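PDB 6MNZ: 3,4-dihydroxy-2-butanone 4-phosphate synthase from Acinetobacter baumannii, which probably converts D-ribulose 5-phosphate to formate and 3,4-dihydroxy-2-butanone 4-phosphate for riboflavin biosynthesis, using magnesium or manganese. Local coordinates for residues V34-H39 against A154-A159; L60-C65 against P129-P134; L68-M73 against F85-E90. All coordinates share one frame; numbering follows the deposited sequence.

Interaction 1. Residues V34-H39 against A154-A159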
# COMPACT_ATOMS: atom_id res chain seq x y z
N VAL A 34 -2.86 -16.99 26.60
CA VAL A 34 -1.95 -17.43 25.55
C VAL A 34 -1.28 -18.70 26.04
O VAL A 34 -0.76 -18.73 27.17
CB VAL A 34 -0.90 -16.38 25.19
CG1 VAL A 34 -0.07 -16.82 23.98
CG2 VAL A 34 -1.55 -15.03 24.93
N ILE A 35 -1.41 -19.78 25.28
CA ILE A 35 -0.77 -21.05 25.60
C ILE A 35 -0.14 -21.61 24.34
O ILE A 35 -0.63 -21.40 23.22
CB ILE A 35 -1.78 -22.05 26.20
CG1 ILE A 35 -1.09 -23.36 26.57
CG2 ILE A 35 -2.93 -22.31 25.22
CD1 ILE A 35 -1.97 -24.32 27.36
N ALA A 36 0.96 -22.35 24.51
CA ALA A 36 1.60 -23.01 23.39
C ALA A 36 0.63 -24.02 22.77
O ALA A 36 0.17 -24.95 23.44
CB ALA A 36 2.88 -23.71 23.84
N ALA A 37 0.32 -23.82 21.48
CA ALA A 37 -0.60 -24.71 20.79
C ALA A 37 -0.17 -26.16 20.91
O ALA A 37 -1.01 -27.06 21.02
CB ALA A 37 -0.72 -24.30 19.32
N THR A 38 1.14 -26.40 21.03
CA THR A 38 1.63 -27.77 21.11
C THR A 38 1.27 -28.42 22.45
O THR A 38 1.17 -29.65 22.52
CB THR A 38 3.15 -27.79 20.91
OG1 THR A 38 3.48 -27.04 19.74
CG2 THR A 38 3.65 -29.21 20.76
N HIS A 39 1.13 -27.63 23.51
CA HIS A 39 0.81 -28.15 24.83
C HIS A 39 -0.66 -27.97 25.19
O HIS A 39 -1.04 -28.22 26.34
CB HIS A 39 1.68 -27.48 25.89
CG HIS A 39 3.13 -27.85 25.80
ND1 HIS A 39 3.60 -29.10 26.13
CD2 HIS A 39 4.21 -27.12 25.44
CE1 HIS A 39 4.91 -29.14 25.92
NE2 HIS A 39 5.30 -27.95 25.51
N ALA A 154 10.02 -20.23 23.79
CA ALA A 154 10.06 -21.48 24.53
C ALA A 154 10.61 -22.64 23.71
O ALA A 154 10.41 -23.80 24.09
CB ALA A 154 8.66 -21.83 25.04
N GLY A 155 11.15 -22.36 22.53
CA GLY A 155 11.72 -23.41 21.70
C GLY A 155 10.71 -24.36 21.11
O GLY A 155 11.09 -25.40 20.57
N LEU A 156 9.43 -23.98 21.12
CA LEU A 156 8.37 -24.82 20.59
C LEU A 156 7.95 -24.34 19.21
O LEU A 156 8.53 -23.40 18.65
CB LEU A 156 7.18 -24.82 21.55
CG LEU A 156 7.46 -25.42 22.93
CD1 LEU A 156 6.32 -25.15 23.89
CD2 LEU A 156 7.73 -26.91 22.82
N GLU A 157 7.08 -25.12 18.58
CA GLU A 157 6.46 -24.70 17.34
C GLU A 157 5.91 -23.28 17.49
O GLU A 157 5.23 -23.00 18.49
CB GLU A 157 5.33 -25.66 16.95
CG GLU A 157 5.32 -26.06 15.49
CD GLU A 157 4.81 -24.95 14.59
OE1 GLU A 157 3.67 -24.48 14.82
OE2 GLU A 157 5.44 -24.70 13.54
N PRO A 158 6.16 -22.37 16.54
CA PRO A 158 5.70 -20.99 16.72
C PRO A 158 4.18 -20.89 16.66
O PRO A 158 3.63 -20.22 15.78
CB PRO A 158 6.36 -20.23 15.56
CG PRO A 158 7.46 -21.10 15.08
CD PRO A 158 7.02 -22.51 15.35
N ALA A 159 3.50 -21.59 17.57
CA ALA A 159 2.05 -21.74 17.53
C ALA A 159 1.51 -21.60 18.94
O ALA A 159 1.96 -22.29 19.85
CB ALA A 159 1.65 -23.09 16.93
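Leu156 reaches from the 154-159 loop to Ala36 at the end of strand 31-36 and to His39 in the 3-10 turn that follows. Its CB and CG form a stem. With chi1 at -63°, CG sits beside the backbone N and anti to the carbonyl carbon. The stem carries both methyls toward the other segment. CD1 does most of the touching: it meets Ala36 CB at 3.7 Å and also lies at the edge of the His39 imidazole, in the ring plane, beside CD2 and NE2. The second methyl, Leu156 CD2, reaches His39 NE2 at 3.8 Å. The two side chains cross at about a right angle.

Next to them, Ala37 CB packs on Ala159 CB at 3.6 Å, and helix 101-112 covers both through Val112. Ala37 N gives a hydrogen bond to Ala159 O at 2.8 Å. Thr38 OG1 rests against Glu157 CB at 3.6 Å. The carboxylate of Glu157 goes to another partner, forming a salt bridge with Arg64.

Gly155, with positive phi, is the C-prime residue of a Schellman motif that ends helix 143-153. A short loop then leads into strand 160-164, which pairs antiparallel with strand 31-36 through Ile35 and Val161. In this helix-loop-strand connection the loop packs on the end of the neighbouring strand, in the mixed sheet of the DHBP synthase domain.

Interaction 2. Residues L60-C65 against P129-P134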
# COMPACT_ATOMS: atom_id res chain seq x y z
N LEU A 60 -0.67 -19.14 13.87
CA LEU A 60 0.24 -19.93 13.05
C LEU A 60 1.23 -19.00 12.35
O LEU A 60 0.86 -17.92 11.88
CB LEU A 60 -0.49 -20.76 11.98
CG LEU A 60 -1.17 -22.06 12.40
CD1 LEU A 60 -2.25 -21.74 13.37
CD2 LEU A 60 -1.77 -22.82 11.21
N SER A 61 2.37 -19.58 12.00
CA SER A 61 3.29 -18.95 11.08
C SER A 61 2.82 -19.11 9.64
O SER A 61 2.07 -20.03 9.29
CB SER A 61 4.69 -19.54 11.23
OG SER A 61 4.73 -20.87 10.75
N ARG A 62 3.34 -18.23 8.77
CA ARG A 62 3.05 -18.33 7.34
C ARG A 62 3.61 -19.62 6.75
O ARG A 62 2.93 -20.29 5.96
CB ARG A 62 3.63 -17.12 6.61
CG ARG A 62 2.91 -15.83 6.93
CD ARG A 62 3.49 -14.65 6.15
NE ARG A 62 3.45 -14.88 4.71
CZ ARG A 62 3.58 -13.92 3.80
NH1 ARG A 62 3.63 -12.65 4.17
NH2 ARG A 62 3.56 -14.23 2.51
N GLU A 63 4.81 -20.03 7.18
CA GLU A 63 5.32 -21.34 6.81
C GLU A 63 4.32 -22.43 7.18
O GLU A 63 3.94 -23.25 6.34
CB GLU A 63 6.66 -21.59 7.50
CG GLU A 63 7.75 -20.59 7.14
CD GLU A 63 7.71 -19.36 8.03
OE1 GLU A 63 6.95 -18.42 7.70
OE2 GLU A 63 8.21 -19.45 9.18
N ARG A 64 3.83 -22.40 8.42
CA ARG A 64 2.88 -23.42 8.85
C ARG A 64 1.58 -23.35 8.07
O ARG A 64 0.91 -24.37 7.90
CB ARG A 64 2.62 -23.26 10.35
CG ARG A 64 1.49 -24.11 10.90
CD ARG A 64 1.79 -25.59 10.83
NE ARG A 64 2.88 -25.97 11.71
CZ ARG A 64 3.31 -27.22 11.87
NH1 ARG A 64 2.66 -28.22 11.28
NH2 ARG A 64 4.46 -27.46 12.49
N CYS A 65 1.16 -22.15 7.67
CA CYS A 65 -0.05 -22.01 6.87
C CYS A 65 0.15 -22.56 5.47
O CYS A 65 -0.69 -23.33 4.98
CB CYS A 65 -0.47 -20.54 6.81
SG CYS A 65 -1.29 -19.93 8.31
N PRO A 129 -7.70 -20.13 12.97
CA PRO A 129 -6.26 -19.84 12.94
C PRO A 129 -6.00 -18.42 12.47
O PRO A 129 -6.80 -17.82 11.75
CB PRO A 129 -5.71 -20.87 11.94
CG PRO A 129 -6.78 -21.91 11.80
CD PRO A 129 -8.07 -21.18 12.01
N LEU A 130 -4.88 -17.87 12.93
CA LEU A 130 -4.46 -16.52 12.59
C LEU A 130 -3.03 -16.56 12.08
O LEU A 130 -2.17 -17.23 12.66
CB LEU A 130 -4.57 -15.59 13.80
CG LEU A 130 -5.91 -15.64 14.53
CD1 LEU A 130 -5.87 -14.78 15.79
CD2 LEU A 130 -7.03 -15.18 13.62
N MET A 131 -2.80 -15.91 10.94
CA MET A 131 -1.50 -15.93 10.27
C MET A 131 -0.70 -14.71 10.73
O MET A 131 -1.04 -13.57 10.38
CB MET A 131 -1.68 -15.93 8.76
CG MET A 131 -0.45 -16.34 7.97
SD MET A 131 -0.71 -16.24 6.18
CE MET A 131 -0.38 -14.50 5.89
N ALA A 132 0.35 -14.94 11.51
CA ALA A 132 1.26 -13.88 11.88
C ALA A 132 2.08 -13.42 10.67
O ALA A 132 2.21 -14.14 9.67
CB ALA A 132 2.19 -14.34 13.00
N GLN A 133 2.55 -12.18 10.74
CA GLN A 133 3.44 -11.66 9.72
C GLN A 133 4.86 -12.18 9.92
O GLN A 133 5.17 -12.74 10.98
CB GLN A 133 3.44 -10.13 9.75
CG GLN A 133 2.12 -9.50 9.37
CD GLN A 133 1.69 -9.86 7.96
OE1 GLN A 133 2.28 -9.38 6.98
NE2 GLN A 133 0.62 -10.63 7.84
N PRO A 134 5.66 -12.21 8.86
CA PRO A 134 6.92 -12.98 8.91
C PRO A 134 7.79 -12.64 10.10
O PRO A 134 8.20 -13.54 10.85
CB PRO A 134 7.59 -12.63 7.58
CG PRO A 134 6.48 -12.29 6.66
CD PRO A 134 5.40 -11.66 7.51
O HOH W 1 4.05 -15.69 10.31
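Leu60 N donates to Leu130 O at 2.7 Å, in a bond that is almost straight at 178°. The carbonyl of the same residue bonds in turn: Leu60 O accepts from Ala132 N at 3.0 Å. Leu60 thus spans Met131, its bridge partner, as expected for a parallel pair. Met131 CA makes a further CA-H...O contact with Leu60 O. A water accepts from Arg62 N at 3.1 Å. Its weak second bond, to Ala132 O, is modelled very short and is doubtful.

The side chains meet on one face of the pair. Leu60 and Pro129 lie side by side and point the same way, with Leu60 CD1 on Pro129 CB at 3.8 Å. Met131 runs out from the strand with CG anti to its backbone N (chi1 -163°). This brings CG under the first turn of helix 62-68, where it meets Cys65 SG at 3.7 Å and Arg62 CG at 3.6 Å. Its chain then bends at chi3, so that the methyl CE stays close to Arg62 CG and CD. Arg62 passes over Met131 at a slant and continues to Pro134, whose CG lies 3.8 Å from Arg62 NH1. Arg62 thus packs through CG and CD, with NH1 also against Pro134.

Ser61 is the N-cap of helix 62-68, and its OG accepts from Arg64 N at 2.9 Å. Strand 127-131 is the outermost strand of its sheet within this chain, next to strand 57-60. Helix 62-68 follows strand 57-60 directly and lies over Met131. Helix 143-153 touches Leu130 through Thr144, a predicted substrate-binding residue, and contacts Ala132 through Cys148.

Interaction 3. Residues L68-M73 against F85-E90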
# COMPACT_ATOMS: atom_id res chain seq x y z
N LEU A 68 0.07 -26.10 5.52
CA LEU A 68 -1.32 -26.51 5.64
C LEU A 68 -2.16 -26.16 4.43
O LEU A 68 -3.34 -26.52 4.39
CB LEU A 68 -1.95 -25.89 6.89
CG LEU A 68 -1.48 -26.43 8.24
CD1 LEU A 68 -1.95 -25.52 9.35
CD2 LEU A 68 -1.97 -27.85 8.46
N ASN A 69 -1.60 -25.47 3.44
CA ASN A 69 -2.35 -25.02 2.27
C ASN A 69 -3.57 -24.20 2.70
O ASN A 69 -4.71 -24.49 2.32
CB ASN A 69 -2.77 -26.20 1.39
CG ASN A 69 -3.41 -25.76 0.09
OD1 ASN A 69 -3.30 -24.60 -0.31
ND2 ASN A 69 -4.03 -26.70 -0.61
N LEU A 70 -3.34 -23.26 3.61
CA LEU A 70 -4.40 -22.64 4.40
C LEU A 70 -4.31 -21.13 4.28
O LEU A 70 -3.47 -20.50 4.94
CB LEU A 70 -4.30 -23.07 5.86
CG LEU A 70 -5.38 -22.55 6.80
CD1 LEU A 70 -6.76 -23.02 6.35
CD2 LEU A 70 -5.10 -23.01 8.23
N PRO A 71 -5.18 -20.50 3.47
CA PRO A 71 -5.00 -19.07 3.18
C PRO A 71 -5.81 -18.16 4.08
O PRO A 71 -6.77 -18.60 4.73
CB PRO A 71 -5.45 -18.95 1.72
CG PRO A 71 -6.51 -20.01 1.58
CD PRO A 71 -6.18 -21.11 2.57
N LEU A 72 -5.61 -16.85 3.92
CA LEU A 72 -6.50 -15.87 4.52
C LEU A 72 -7.89 -15.96 3.89
O LEU A 72 -8.03 -16.06 2.67
CB LEU A 72 -5.94 -14.46 4.34
CG LEU A 72 -4.46 -14.25 4.65
CD1 LEU A 72 -4.02 -12.87 4.19
CD2 LEU A 72 -4.18 -14.44 6.14
N MET A 73 -8.92 -15.87 4.73
CA MET A 73 -10.28 -16.04 4.25
C MET A 73 -10.81 -14.79 3.56
O MET A 73 -11.66 -14.90 2.67
CB MET A 73 -11.21 -16.45 5.39
CG MET A 73 -11.25 -15.49 6.57
SD MET A 73 -12.61 -15.87 7.70
CE MET A 73 -14.00 -15.29 6.74
N PHE A 85 -5.71 -10.74 10.68
CA PHE A 85 -5.54 -11.81 9.69
C PHE A 85 -6.16 -13.09 10.25
O PHE A 85 -5.46 -13.99 10.72
CB PHE A 85 -4.07 -11.99 9.33
CG PHE A 85 -3.31 -10.70 9.24
CD1 PHE A 85 -3.66 -9.74 8.29
CD2 PHE A 85 -2.21 -10.46 10.04
CE1 PHE A 85 -2.92 -8.58 8.16
CE2 PHE A 85 -1.47 -9.30 9.91
CZ PHE A 85 -1.83 -8.36 8.97
N THR A 86 -7.47 -13.19 10.12
CA THR A 86 -8.16 -14.46 10.28
C THR A 86 -7.98 -15.33 9.04
O THR A 86 -7.58 -14.87 7.97
CB THR A 86 -9.65 -14.25 10.55
OG1 THR A 86 -10.16 -13.25 9.67
CG2 THR A 86 -9.89 -13.82 11.99
N LEU A 87 -8.19 -16.63 9.23
CA LEU A 87 -8.05 -17.62 8.17
C LEU A 87 -9.40 -18.26 7.87
O LEU A 87 -10.35 -18.16 8.64
CB LEU A 87 -7.04 -18.70 8.58
CG LEU A 87 -5.62 -18.52 8.03
CD1 LEU A 87 -5.12 -17.11 8.30
CD2 LEU A 87 -4.69 -19.55 8.64
N SER A 88 -9.42 -19.05 6.80
CA SER A 88 -10.40 -20.11 6.67
C SER A 88 -10.41 -20.98 7.93
O SER A 88 -9.37 -21.24 8.53
CB SER A 88 -10.11 -20.97 5.44
OG SER A 88 -10.41 -20.27 4.24
N ILE A 89 -11.62 -21.30 8.40
CA ILE A 89 -11.77 -21.95 9.69
C ILE A 89 -11.24 -23.38 9.61
O ILE A 89 -11.29 -24.03 8.56
CB ILE A 89 -13.24 -21.94 10.14
CG1 ILE A 89 -13.84 -20.54 10.05
CG2 ILE A 89 -13.35 -22.43 11.57
CD1 ILE A 89 -15.34 -20.49 10.32
N GLU A 90 -10.82 -23.90 10.76
CA GLU A 90 -10.02 -25.11 10.83
C GLU A 90 -10.82 -26.20 11.55
O GLU A 90 -11.52 -25.92 12.53
CB GLU A 90 -8.71 -24.85 11.58
CG GLU A 90 -7.47 -25.34 10.85
CD GLU A 90 -7.41 -24.89 9.40
OE1 GLU A 90 -8.10 -23.91 9.05
OE2 GLU A 90 -6.83 -25.63 8.58
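Leu70 and Leu87 form the tight part of this contact. Their side chains meet at a slant, and Leu70 CD2 lies 3.5 Å from Leu87 CD2. Leu70 has CG anti to its backbone N (chi1 -177°), which directs both methyls toward the 85-90 segment. Leu70 and Glu90 point at each other from opposite directions. The modelled position of the Glu90 carboxylate against the Leu70 methyls is tight and doubtful in detail. The other branch of Leu87 serves a second neighbour, with CD1 at 3.6 Å from Leu72 CD2. The same Leu72 methyl also reaches Phe85 CB at 4.0 Å. Leu87 is therefore held between two leucines, one on each of its branches.

The polar link is slight. Ser88 N gives Pro71 O a weak hydrogen bond at 3.4 Å, and no regular strand pairing forms around it.

Pro71 and Met73 mark the solvent side. With Met73 chi1 at 57°, CG lies between the backbone N and the carbonyl carbon, and CG and SD run past Leu87 O, with SD 3.4 Å from that oxygen. The end of Met73 then leads away from the contact.

Two further neighbours place the contact in the assembly. Leu72 packs on Gln76 of the second subunit, and the Phe85 side chain touches Arg140, predicted to bind substrate.

Apolar packing, centred on the three leucines, is thus the main force joining these two loop segments, and a single weak hydrogen bond adds little to it.

Overall arrangement
The three contacts are concentric along the chain, and none cross. From the N terminus, the chain passes 34-39, then 60-65, then 68-73. It returns through 85-90, 129-134 and 154-159. Interaction 3 closes the shortest loop, just after helix 62-68. Interaction 2 encloses it and joins the start of that helix to strand 127-131, outermost in this chain's sheet. Interaction 1 encloses both and ties strand 31-36 to the loop before strand 160-164. Interactions 2 and 3 touch through probable backbone hydrogen bonds, Cys65 O with Leu70 N and Met131 N with Phe85 O. Interactions 1 and 2 reach the same six-stranded sheet and also meet directly, through the Glu157-Arg64 salt bridge.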